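Local atomic coordinates of 4'-phospho-dehydrooxetanocin synthase (Bacillus megaterium, PDB entry 5UL3), a protein that catalyses the oxidative ring contraction of dAMP to an oxetane aldehyde in oxetanocin A biosynthesis, using cobalamin, a [4Fe-4S] cluster and S-adenosylmethionine. Residues I181-N186 with D198-H203; T119-N124 with K171-S176; T164-I169 with A193-D198. All coordinates share one frame; numbering follows the deposited sequence.

Interaction 1: I181-N186 with D198-H203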
ATOM      1  N   ILE A 181      15.636  17.618   6.898  1.00 22.09           N
ATOM      2  CA  ILE A 181      14.904  16.596   7.627  1.00 23.35           C
ATOM      3  C   ILE A 181      13.549  16.453   6.955  1.00 22.39           C
ATOM      4  O   ILE A 181      12.872  17.457   6.713  1.00 26.49           O
ATOM      5  CB  ILE A 181      14.732  16.948   9.116  1.00 24.58           C
ATOM      6  CG1 ILE A 181      16.108  17.053   9.797  1.00 24.19           C
ATOM      7  CG2 ILE A 181      13.872  15.896   9.815  1.00 26.98           C
ATOM      8  CD1 ILE A 181      16.039  17.663  11.186  1.00 28.63           C
ATOM      9  N   GLY A 182      13.163  15.226   6.651  1.00 25.48           N
ATOM     10  CA  GLY A 182      11.862  14.971   6.051  1.00 28.56           C
ATOM     11  C   GLY A 182      11.079  13.948   6.840  1.00 22.67           C
ATOM     12  O   GLY A 182      11.612  12.908   7.227  1.00 26.37           O
ATOM     13  N   LEU A 183       9.793  14.241   7.053  1.00 26.66           N
ATOM     14  CA  LEU A 183       8.868  13.299   7.668  1.00 25.51           C
ATOM     15  C   LEU A 183       7.831  12.854   6.643  1.00 22.93           C
ATOM     16  O   LEU A 183       7.238  13.690   5.954  1.00 24.48           O
ATOM     17  CB  LEU A 183       8.142  13.913   8.870  1.00 27.14           C
ATOM     18  CG  LEU A 183       8.937  14.707   9.904  1.00 26.13           C
ATOM     19  CD1 LEU A 183       7.984  15.120  11.050  1.00 29.20           C
ATOM     20  CD2 LEU A 183      10.127  13.877  10.424  1.00 25.39           C
ATOM     21  N   SER A 184       7.600  11.547   6.570  1.00 26.62           N
ATOM     22  CA  SER A 184       6.483  10.998   5.803  1.00 25.01           C
ATOM     23  C   SER A 184       5.278  10.873   6.738  1.00 25.72           C
ATOM     24  O   SER A 184       5.336  10.136   7.732  1.00 27.69           O
ATOM     25  CB  SER A 184       6.873   9.642   5.210  1.00 28.97           C
ATOM     26  OG  SER A 184       5.913   9.191   4.264  1.00 25.27           O
ATOM     27  N   VAL A 185       4.201  11.594   6.431  1.00 24.58           N
ATOM     28  CA  VAL A 185       3.065  11.770   7.334  1.00 26.22           C
ATOM     29  C   VAL A 185       1.845  11.143   6.666  1.00 26.98           C
ATOM     30  O   VAL A 185       1.350  11.656   5.656  1.00 29.65           O
ATOM     31  CB  VAL A 185       2.803  13.249   7.658  1.00 29.87           C
ATOM     32  CG1 VAL A 185       1.611  13.377   8.611  1.00 31.20           C
ATOM     33  CG2 VAL A 185       4.046  13.900   8.256  1.00 33.52           C
ATOM     34  N   ASN A 186       1.365  10.043   7.227  1.00 29.46           N
ATOM     35  CA  ASN A 186       0.290   9.247   6.663  1.00 29.56           C
ATOM     36  C   ASN A 186      -0.967   9.386   7.514  1.00 34.87           C
ATOM     37  O   ASN A 186      -0.958  10.042   8.558  1.00 31.55           O
ATOM     38  CB  ASN A 186       0.726   7.787   6.563  1.00 26.52           C
ATOM     39  CG  ASN A 186       0.260   7.151   5.289  1.00 37.17           C
ATOM     40  OD1 ASN A 186      -0.827   7.458   4.800  1.00 32.93           O
ATOM     41  ND2 ASN A 186       1.089   6.294   4.714  1.00 41.98           N
ATOM     42  N   ASP A 198       7.347  19.656  16.675  1.00 32.42           N
ATOM     43  CA  ASP A 198       7.554  20.524  17.837  1.00 35.78           C
ATOM     44  C   ASP A 198       8.974  20.390  18.382  1.00 29.13           C
ATOM     45  O   ASP A 198       9.667  21.389  18.594  1.00 34.88           O
ATOM     46  CB  ASP A 198       6.534  20.195  18.932  1.00 33.84           C
ATOM     47  CG  ASP A 198       5.142  20.744  18.641  1.00 35.30           C
ATOM     48  OD1 ASP A 198       4.928  21.484  17.649  1.00 33.88           O
ATOM     49  OD2 ASP A 198       4.238  20.417  19.431  1.00 36.00           O
ATOM     50  N   LEU A 199       9.434  19.144  18.576  1.00 29.26           N
ATOM     51  CA  LEU A 199      10.766  18.892  19.126  1.00 26.34           C
ATOM     52  C   LEU A 199      11.873  19.287  18.154  1.00 35.32           C
ATOM     53  O   LEU A 199      12.931  19.771  18.573  1.00 30.91           O
ATOM     54  CB  LEU A 199      10.896  17.420  19.487  1.00 24.57           C
ATOM     55  CG  LEU A 199      10.200  17.043  20.784  1.00 33.58           C
ATOM     56  CD1 LEU A 199       9.951  15.558  20.795  1.00 35.83           C
ATOM     57  CD2 LEU A 199      11.103  17.455  21.938  1.00 31.74           C
ATOM     58  N   ILE A 200      11.662  19.062  16.854  1.00 29.45           N
ATOM     59  CA  ILE A 200      12.653  19.481  15.866  1.00 28.84           C
ATOM     60  C   ILE A 200      12.847  20.988  15.918  1.00 27.79           C
ATOM     61  O   ILE A 200      13.978  21.483  15.946  1.00 30.08           O
ATOM     62  CB  ILE A 200      12.230  19.031  14.454  1.00 28.39           C
ATOM     63  CG1 ILE A 200      12.374  17.516  14.323  1.00 28.25           C
ATOM     64  CG2 ILE A 200      13.069  19.767  13.399  1.00 28.26           C
ATOM     65  CD1 ILE A 200      11.758  16.970  13.022  1.00 31.76           C
ATOM     66  N   TYR A 201      11.741  21.744  15.896  1.00 29.13           N
ATOM     67  CA  TYR A 201      11.869  23.199  15.880  1.00 29.29           C
ATOM     68  C   TYR A 201      12.375  23.734  17.218  1.00 32.17           C
ATOM     69  O   TYR A 201      13.122  24.719  17.239  1.00 35.78           O
ATOM     70  CB  TYR A 201      10.544  23.858  15.512  1.00 32.79           C
ATOM     71  CG  TYR A 201      10.246  23.800  14.028  1.00 34.76           C
ATOM     72  CD1 TYR A 201      10.959  24.577  13.130  1.00 34.76           C
ATOM     73  CD2 TYR A 201       9.256  22.964  13.533  1.00 36.03           C
ATOM     74  CE1 TYR A 201      10.698  24.528  11.776  1.00 35.50           C
ATOM     75  CE2 TYR A 201       8.989  22.906  12.178  1.00 36.74           C
ATOM     76  CZ  TYR A 201       9.719  23.689  11.304  1.00 30.92           C
ATOM     77  OH  TYR A 201       9.468  23.646   9.946  1.00 31.98           O
ATOM     78  N   SER A 202      12.000  23.106  18.338  1.00 32.95           N
ATOM     79  CA  SER A 202      12.563  23.575  19.605  1.00 36.63           C
ATOM     80  C   SER A 202      14.074  23.364  19.651  1.00 37.61           C
ATOM     81  O   SER A 202      14.789  24.187  20.234  1.00 38.13           O
ATOM     82  CB  SER A 202      11.869  22.907  20.804  1.00 35.76           C
ATOM     83  OG  SER A 202      12.037  21.501  20.832  1.00 39.54           O
ATOM     84  N   HIS A 203      14.591  22.314  19.003  1.00 31.66           N
ATOM     85  CA  HIS A 203      16.035  22.128  18.961  1.00 26.64           C
ATOM     86  C   HIS A 203      16.713  23.013  17.923  1.00 31.69           C
ATOM     87  O   HIS A 203      17.872  23.401  18.109  1.00 30.57           O
ATOM     88  CB  HIS A 203      16.370  20.659  18.714  1.00 30.65           C
ATOM     89  CG  HIS A 203      16.234  19.811  19.940  1.00 30.06           C
ATOM     90  ND1 HIS A 203      15.022  19.319  20.378  1.00 39.79           N
ATOM     91  CD2 HIS A 203      17.155  19.416  20.850  1.00 27.98           C
ATOM     92  CE1 HIS A 203      15.207  18.630  21.490  1.00 38.40           C
ATOM     93  NE2 HIS A 203      16.493  18.668  21.795  1.00 30.05           N
TER

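Interaction 2: T119-N124 with K171-S176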
ATOM      1  N   THR A 119      23.606  16.129   4.046  1.00 26.43           N
ATOM      2  CA  THR A 119      22.981  14.997   4.710  1.00 27.47           C
ATOM      3  C   THR A 119      21.478  15.224   4.764  1.00 23.69           C
ATOM      4  O   THR A 119      21.020  16.317   5.112  1.00 26.13           O
ATOM      5  CB  THR A 119      23.545  14.797   6.117  1.00 29.12           C
ATOM      6  OG1 THR A 119      24.898  14.344   6.003  1.00 32.35           O
ATOM      7  CG2 THR A 119      22.728  13.746   6.882  1.00 36.06           C
ATOM      8  N   VAL A 120      20.723  14.186   4.406  1.00 25.51           N
ATOM      9  CA  VAL A 120      19.268  14.197   4.431  1.00 23.70           C
ATOM     10  C   VAL A 120      18.823  13.058   5.331  1.00 19.67           C
ATOM     11  O   VAL A 120      19.211  11.910   5.104  1.00 24.01           O
ATOM     12  CB  VAL A 120      18.688  14.012   3.015  1.00 24.95           C
ATOM     13  CG1 VAL A 120      17.174  13.943   3.060  1.00 24.84           C
ATOM     14  CG2 VAL A 120      19.172  15.135   2.080  1.00 22.55           C
ATOM     15  N   THR A 121      18.011  13.364   6.342  1.00 24.02           N
ATOM     16  CA  THR A 121      17.399  12.330   7.178  1.00 24.43           C
ATOM     17  C   THR A 121      15.910  12.268   6.857  1.00 21.61           C
ATOM     18  O   THR A 121      15.226  13.296   6.875  1.00 25.07           O
ATOM     19  CB  THR A 121      17.611  12.603   8.673  1.00 26.42           C
ATOM     20  OG1 THR A 121      19.011  12.564   8.958  1.00 26.01           O
ATOM     21  CG2 THR A 121      16.952  11.503   9.516  1.00 26.30           C
ATOM     22  N   LEU A 122      15.436  11.070   6.512  1.00 21.26           N
ATOM     23  CA  LEU A 122      14.036  10.822   6.182  1.00 24.73           C
ATOM     24  C   LEU A 122      13.474   9.895   7.242  1.00 22.83           C
ATOM     25  O   LEU A 122      14.074   8.853   7.525  1.00 25.65           O
ATOM     26  CB  LEU A 122      13.893  10.167   4.811  1.00 25.78           C
ATOM     27  CG  LEU A 122      14.459  10.998   3.660  1.00 21.88           C
ATOM     28  CD1 LEU A 122      14.414  10.200   2.370  1.00 25.03           C
ATOM     29  CD2 LEU A 122      13.682  12.317   3.525  1.00 22.45           C
ATOM     30  N   VAL A 123      12.323  10.262   7.795  1.00 26.23           N
ATOM     31  CA  VAL A 123      11.708   9.559   8.920  1.00 27.29           C
ATOM     32  C   VAL A 123      10.327   9.072   8.494  1.00 25.10           C
ATOM     33  O   VAL A 123       9.465   9.885   8.128  1.00 24.97           O
ATOM     34  CB  VAL A 123      11.593  10.473  10.148  1.00 25.16           C
ATOM     35  CG1 VAL A 123      11.091   9.671  11.368  1.00 29.96           C
ATOM     36  CG2 VAL A 123      12.936  11.142  10.450  1.00 26.97           C
ATOM     37  N   ASN A 124      10.116   7.756   8.534  1.00 25.19           N
ATOM     38  CA  ASN A 124       8.784   7.191   8.324  1.00 23.95           C
ATOM     39  C   ASN A 124       8.065   7.104   9.668  1.00 25.48           C
ATOM     40  O   ASN A 124       8.548   6.418  10.574  1.00 25.97           O
ATOM     41  CB  ASN A 124       8.857   5.796   7.700  1.00 25.56           C
ATOM     42  CG  ASN A 124       7.465   5.201   7.481  1.00 31.42           C
ATOM     43  OD1 ASN A 124       6.557   5.915   7.068  1.00 29.63           O
ATOM     44  ND2 ASN A 124       7.292   3.917   7.789  1.00 29.80           N
ATOM     45  N   LYS A 171      17.218  12.104  19.273  1.00 32.14           N
ATOM     46  CA  LYS A 171      18.601  11.741  19.565  1.00 29.82           C
ATOM     47  C   LYS A 171      19.367  11.452  18.285  1.00 35.32           C
ATOM     48  O   LYS A 171      20.515  11.894  18.120  1.00 29.32           O
ATOM     49  CB  LYS A 171      18.646  10.506  20.474  1.00 36.05           C
ATOM     50  CG  LYS A 171      18.378  10.741  21.954  1.00 43.36           C
ATOM     51  CD  LYS A 171      18.729   9.466  22.741  1.00 46.35           C
ATOM     52  CE  LYS A 171      20.100   8.923  22.305  1.00 58.15           C
ATOM     53  NZ  LYS A 171      20.526   7.643  22.963  1.00 66.01           N
ATOM     54  N   ASN A 172      18.749  10.696  17.375  0.50 31.64           N
ATOM     55  CA  ASN A 172      19.378  10.369  16.100  0.50 33.06           C
ATOM     56  C   ASN A 172      19.682  11.629  15.298  0.50 27.79           C
ATOM     57  O   ASN A 172      20.760  11.752  14.709  0.50 29.62           O
ATOM     58  CB  ASN A 172      18.460   9.425  15.315  0.50 31.12           C
ATOM     59  CG  ASN A 172      19.093   8.898  14.035  0.50 35.75           C
ATOM     60  OD1 ASN A 172      19.576   9.660  13.200  0.50 32.91           O
ATOM     61  ND2 ASN A 172      19.071   7.578  13.870  0.50 34.04           N
ATOM     62  N   LEU A 173      18.735  12.569  15.257  1.00 29.45           N
ATOM     63  CA  LEU A 173      18.936  13.801  14.499  1.00 27.31           C
ATOM     64  C   LEU A 173      20.083  14.624  15.073  1.00 25.03           C
ATOM     65  O   LEU A 173      20.886  15.193  14.325  1.00 26.99           O
ATOM     66  CB  LEU A 173      17.654  14.631  14.493  1.00 28.39           C
ATOM     67  CG  LEU A 173      16.450  14.021  13.755  1.00 27.37           C
ATOM     68  CD1 LEU A 173      15.172  14.812  14.020  1.00 27.22           C
ATOM     69  CD2 LEU A 173      16.742  13.966  12.237  1.00 25.87           C
ATOM     70  N   LEU A 174      20.150  14.737  16.402  1.00 30.26           N
ATOM     71  CA  LEU A 174      21.223  15.521  16.997  1.00 28.92           C
ATOM     72  C   LEU A 174      22.580  14.923  16.672  1.00 25.74           C
ATOM     73  O   LEU A 174      23.546  15.660  16.450  1.00 29.11           O
ATOM     74  CB  LEU A 174      21.022  15.622  18.512  1.00 24.02           C
ATOM     75  CG  LEU A 174      19.759  16.338  18.994  1.00 31.25           C
ATOM     76  CD1 LEU A 174      19.780  16.463  20.518  1.00 38.64           C
ATOM     77  CD2 LEU A 174      19.609  17.702  18.350  1.00 39.13           C
ATOM     78  N   ASP A 175      22.659  13.589  16.604  1.00 26.02           N
ATOM     79  CA  ASP A 175      23.921  12.923  16.308  1.00 27.49           C
ATOM     80  C   ASP A 175      24.317  13.099  14.845  1.00 34.93           C
ATOM     81  O   ASP A 175      25.481  13.378  14.549  1.00 32.37           O
ATOM     82  CB  ASP A 175      23.814  11.439  16.663  1.00 30.90           C
ATOM     83  CG  ASP A 175      25.086  10.658  16.328  1.00 38.29           C
ATOM     84  OD1 ASP A 175      26.133  10.931  16.944  1.00 43.39           O
ATOM     85  OD2 ASP A 175      25.033   9.767  15.456  1.00 54.76           O
ATOM     86  N   SER A 176      23.367  12.951  13.918  0.50 30.57           N
ATOM     87  CA  SER A 176      23.697  12.985  12.493  0.50 30.55           C
ATOM     88  C   SER A 176      23.821  14.399  11.926  0.50 32.46           C
ATOM     89  O   SER A 176      24.493  14.580  10.900  0.50 29.48           O
ATOM     90  CB  SER A 176      22.647  12.213  11.686  0.50 31.45           C
ATOM     91  OG  SER A 176      21.388  12.854  11.744  0.50 26.14           O
TER

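Interaction 3: T164-I169 with A193-D198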
ATOM      1  N   THR A 164      11.359   2.539  16.703  1.00 30.40           N
ATOM      2  CA  THR A 164      12.072   3.763  17.052  1.00 29.84           C
ATOM      3  C   THR A 164      11.105   4.793  17.620  1.00 30.50           C
ATOM      4  O   THR A 164      10.102   5.134  16.990  1.00 33.24           O
ATOM      5  CB  THR A 164      12.791   4.328  15.816  1.00 26.68           C
ATOM      6  OG1 THR A 164      13.518   3.269  15.174  1.00 29.00           O
ATOM      7  CG2 THR A 164      13.769   5.431  16.236  1.00 29.53           C
ATOM      8  N   THR A 165      11.411   5.291  18.818  1.00 33.78           N
ATOM      9  CA  THR A 165      10.536   6.231  19.507  1.00 31.75           C
ATOM     10  C   THR A 165      10.824   7.673  19.101  1.00 29.01           C
ATOM     11  O   THR A 165      11.870   7.987  18.533  1.00 29.92           O
ATOM     12  CB  THR A 165      10.700   6.110  21.024  1.00 33.59           C
ATOM     13  OG1 THR A 165      12.039   6.480  21.374  1.00 32.63           O
ATOM     14  CG2 THR A 165      10.427   4.680  21.486  1.00 33.93           C
ATOM     15  N   ILE A 166       9.883   8.559  19.456  1.00 32.02           N
ATOM     16  CA  ILE A 166      10.054   9.994  19.228  1.00 29.00           C
ATOM     17  C   ILE A 166      11.371  10.488  19.822  1.00 35.50           C
ATOM     18  O   ILE A 166      12.129  11.214  19.175  1.00 31.31           O
ATOM     19  CB  ILE A 166       8.856  10.778  19.794  1.00 33.95           C
ATOM     20  CG1 ILE A 166       7.584  10.519  18.983  1.00 36.24           C
ATOM     21  CG2 ILE A 166       9.156  12.262  19.797  1.00 36.12           C
ATOM     22  CD1 ILE A 166       6.322  11.105  19.629  1.00 39.39           C
ATOM     23  N   ASN A 167      11.670  10.102  21.066  0.50 34.92           N
ATOM     24  CA  ASN A 167      12.910  10.583  21.669  0.50 35.40           C
ATOM     25  C   ASN A 167      14.141   9.964  21.008  0.50 34.40           C
ATOM     26  O   ASN A 167      15.195  10.610  20.940  0.50 32.29           O
ATOM     27  CB  ASN A 167      12.906  10.318  23.179  0.50 39.57           C
ATOM     28  CG  ASN A 167      11.934  11.222  23.931  0.50 38.16           C
ATOM     29  OD1 ASN A 167      11.544  12.289  23.444  0.50 37.86           O
ATOM     30  ND2 ASN A 167      11.547  10.803  25.129  0.50 35.00           N
ATOM     31  N   GLN A 168      14.033   8.732  20.500  1.00 30.56           N
ATOM     32  CA  GLN A 168      15.152   8.157  19.761  1.00 28.98           C
ATOM     33  C   GLN A 168      15.341   8.857  18.418  1.00 30.38           C
ATOM     34  O   GLN A 168      16.476   9.014  17.949  1.00 28.42           O
ATOM     35  CB  GLN A 168      14.950   6.654  19.573  1.00 35.93           C
ATOM     36  CG  GLN A 168      15.053   5.875  20.890  1.00 36.40           C
ATOM     37  CD  GLN A 168      14.757   4.390  20.739  1.00 47.66           C
ATOM     38  OE1 GLN A 168      13.843   3.988  20.013  1.00 34.00           O
ATOM     39  NE2 GLN A 168      15.527   3.565  21.440  1.00 55.40           N
ATOM     40  N   ILE A 169      14.248   9.275  17.778  1.00 27.91           N
ATOM     41  CA  ILE A 169      14.381  10.054  16.542  1.00 27.65           C
ATOM     42  C   ILE A 169      15.176  11.323  16.803  1.00 28.10           C
ATOM     43  O   ILE A 169      16.137  11.630  16.090  1.00 30.36           O
ATOM     44  CB  ILE A 169      13.002  10.389  15.962  1.00 25.40           C
ATOM     45  CG1 ILE A 169      12.330   9.117  15.430  1.00 30.77           C
ATOM     46  CG2 ILE A 169      13.146  11.489  14.885  1.00 27.96           C
ATOM     47  CD1 ILE A 169      10.832   9.272  15.232  1.00 26.20           C
ATOM     48  N   ALA A 193       3.171  13.508  14.056  1.00 30.78           N
ATOM     49  CA  ALA A 193       3.924  14.480  13.276  1.00 32.00           C
ATOM     50  C   ALA A 193       4.117  15.781  14.045  1.00 36.21           C
ATOM     51  O   ALA A 193       5.217  16.343  14.057  1.00 32.10           O
ATOM     52  CB  ALA A 193       3.206  14.760  11.947  1.00 31.14           C
ATOM     53  N   PHE A 194       3.049  16.291  14.665  1.00 32.05           N
ATOM     54  CA  PHE A 194       3.159  17.570  15.360  1.00 35.43           C
ATOM     55  C   PHE A 194       4.096  17.467  16.556  1.00 32.95           C
ATOM     56  O   PHE A 194       4.861  18.399  16.823  1.00 33.75           O
ATOM     57  CB  PHE A 194       1.787  18.065  15.811  1.00 33.14           C
ATOM     58  CG  PHE A 194       1.026  18.816  14.750  1.00 30.17           C
ATOM     59  CD1 PHE A 194       1.202  18.525  13.407  1.00 34.23           C
ATOM     60  CD2 PHE A 194       0.143  19.823  15.101  1.00 40.72           C
ATOM     61  CE1 PHE A 194       0.482  19.223  12.427  1.00 35.16           C
ATOM     62  CE2 PHE A 194      -0.570  20.531  14.130  1.00 48.02           C
ATOM     63  CZ  PHE A 194      -0.397  20.229  12.794  1.00 37.29           C
ATOM     64  N   GLU A 195       4.054  16.346  17.274  1.00 33.36           N
ATOM     65  CA  GLU A 195       4.975  16.143  18.394  1.00 34.92           C
ATOM     66  C   GLU A 195       6.425  16.140  17.925  1.00 38.52           C
ATOM     67  O   GLU A 195       7.296  16.764  18.546  1.00 33.51           O
ATOM     68  CB  GLU A 195       4.660  14.834  19.115  1.00 32.74           C
ATOM     69  CG  GLU A 195       3.348  14.836  19.894  1.00 55.70           C
ATOM     70  CD  GLU A 195       3.175  13.588  20.742  1.00 66.29           C
ATOM     71  OE1 GLU A 195       4.206  12.992  21.126  1.00 61.11           O
ATOM     72  OE2 GLU A 195       2.015  13.208  21.026  1.00 66.44           O
ATOM     73  N   ILE A 196       6.706  15.422  16.835  1.00 32.14           N
ATOM     74  CA  ILE A 196       8.074  15.352  16.336  1.00 30.03           C
ATOM     75  C   ILE A 196       8.508  16.703  15.791  1.00 31.38           C
ATOM     76  O   ILE A 196       9.624  17.157  16.061  1.00 30.58           O
ATOM     77  CB  ILE A 196       8.212  14.237  15.283  1.00 28.03           C
ATOM     78  CG1 ILE A 196       7.959  12.873  15.923  1.00 32.57           C
ATOM     79  CG2 ILE A 196       9.601  14.267  14.649  1.00 32.87           C
ATOM     80  CD1 ILE A 196       7.806  11.741  14.921  1.00 31.56           C
ATOM     81  N   LEU A 197       7.631  17.371  15.022  1.00 28.73           N
ATOM     82  CA  LEU A 197       7.953  18.701  14.504  1.00 27.49           C
ATOM     83  C   LEU A 197       8.191  19.694  15.640  1.00 30.67           C
ATOM     84  O   LEU A 197       9.118  20.508  15.578  1.00 28.84           O
ATOM     85  CB  LEU A 197       6.827  19.192  13.586  1.00 30.98           C
ATOM     86  CG  LEU A 197       6.828  18.495  12.214  1.00 29.23           C
ATOM     87  CD1 LEU A 197       5.538  18.782  11.416  1.00 29.15           C
ATOM     88  CD2 LEU A 197       8.073  18.911  11.420  1.00 29.00           C
ATOM     89  N   ASP A 198       7.347  19.656  16.675  1.00 32.42           N
ATOM     90  CA  ASP A 198       7.554  20.524  17.837  1.00 35.78           C
ATOM     91  C   ASP A 198       8.974  20.390  18.382  1.00 29.13           C
ATOM     92  O   ASP A 198       9.667  21.389  18.594  1.00 34.88           O
ATOM     93  CB  ASP A 198       6.534  20.195  18.932  1.00 33.84           C
ATOM     94  CG  ASP A 198       5.142  20.744  18.641  1.00 35.30           C
ATOM     95  OD1 ASP A 198       4.928  21.484  17.649  1.00 33.88           O
ATOM     96  OD2 ASP A 198       4.238  20.417  19.431  1.00 36.00           O
TER

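Interaction 1: I181-N186 with D198-H203
Ile181 on strand 180-184 and Ile200 on helix 190-205 face each other with their CA atoms 9.0 Å apart, the nearest such pair between 181-186 and 198-203. Strand and helix are the first two elements of a beta-alpha-beta unit, completed by strand 212-216, within the Rossmann fold that houses cobalamin. The contact is purely apolar and buried, and it hangs on one methyl group. Ile200 CD1 reaches Ile181 CG2 at 4.0 Å and Leu183 CD2 at 4.4 Å, so a single helix residue spans two alternate residues on the same face of the strand. Ile181 turns its CG2 branch to the helix, and the two isoleucine side chains lie alongside each other and point opposite ways. In Ile200, CG1 lies anti to the carbonyl carbon (chi1 -71°) and the chain then runs on extended, which carries CD1 out to the strand. Ile213 of strand 212-216 touches both Ile181 and Ile200 and continues the same apolar layer. At the far end of strand 180-184, Ser184 OG is hydrogen-bonded to cobalamin N3B and to Asn217 ND2. On the helix, Leu199 O is gripped by three donors: His203 N, Ser202 OG from above the carbonyl plane at 3.0 Å, and His203 ND1 at 2.8 Å, through a fairly straight N-H...O bond (159°), with the oxygen close to the imidazole plane.

Interaction 2: T119-N124 with K171-S176
Thr121 and Leu173 make the closest carbon contact between strand 119-124 and the C-terminal part of helix 166-176. Leu173 CD2 rests on the methyl side of the threonine, 3.7 Å from Thr121 CG2 and 3.9 Å from Thr121 CB, the two side chains crossing obliquely. Toward the helix, Thr121 offers its methyl to Leu173 and its hydroxyl side to Ser176: OG1 sits beside the backbone N (chi1 -63°), which leaves CG2 anti to that N and facing the leucine. Ser176 is modelled in two conformers; in the one described here its OG stands 3.7 Å from Thr121 OG1 without a hydrogen bond, and the threonine hydroxyl is buried with no polar partner in the model. In that conformer the serine hydroxyl donates to Asn172 O at 3.2 Å, an oxygen that also accepts from Ser176 N; a chi1 of 66° places OG within reach of that carbonyl. Thr119 adds a looser touch, its CG2 lying 4.5 Å from Ser176 O. Further out, one conformer of Asn172 is hydrogen-bonded through ND2 to Glu156 OE2 on the edge strand 154-159. Strand and helix segments run antiparallel at 172°, their axes 10.2 Å apart, as where a helix returns across a Rossmann sheet. Helix 166-176 thus lies over one face of strand 119-124, whose other face meets helix 138-149 through Leu122, while strands 154-159 and 180-184 flank it in the sheet.

Interaction 3: T164-I169 with A193-D198
Ile166 and Ile196 bring helices 166-176 and 190-205 together, two helices of the cobalamin-binding Rossmann fold, with CA atoms 6.4 Å apart at their nearest. Most of the contact is apolar. Ile196 works with two parts of its side chain: CG1 lies 3.9 Å from Ile166 CG1, the chains crossing at a slant, and CD1 meets Ile169 CD1 end to end at 3.9 Å, those chains being roughly perpendicular. One isoleucine is therefore set against residues three apart, on the same side of the neighbouring helix. Its base does not aim at that helix; CG1, anti to the carbonyl carbon (chi1 -65°), carries the end across. A mixed contact involves Ile166 CD1, which comes within 3.2 Å of Glu195 OE1, a close approach of methyl to carboxylate, while the aliphatic Glu195 CB follows the same methyl at 4.1 Å. Beyond the two segments, Leu192 also touches Ile166, and Ile196 packs onto Leu183 of strand 180-184; Asp198 turns elsewhere, forming a salt bridge with Arg230. No polar bond joins the two segments; at the start of helix 166-176, Thr165 is the N-cap and pairs with Gln168 in a capping box. Thr165 OG1 accepts from Gln168 N at 3.1 Å, and Gln168 OE1 answers with an in-plane lone pair, taking Thr165 N at 3.0 Å with an N-H...O angle of 166°.

How the interactions relate
The three contacts join into one largely apolar layer on one side of the Rossmann sheet. Interactions 1 and 2 are joined through the sheet: Gly182 N lies 2.8 Å from Thr121 O and Gly182 O 2.8 Å from Val123 N, probable hydrogen bonds between neighbouring parallel strands. Interaction 3 connects the two helices used by the others, sharing Asp198 with interaction 1, and Leu199 CD1 packs 3.5 Å from Ile166 CG2. Val123 CG1 meets Ile169 CD1 at 3.9 Å, linking interactions 2 and 3. Segment 181-186 reaches cobalamin through Ser184; the Leu183 side chain is about 6 Å from the cofactor, against about 10 Å for that of Thr121 and 11 Å for Ile196.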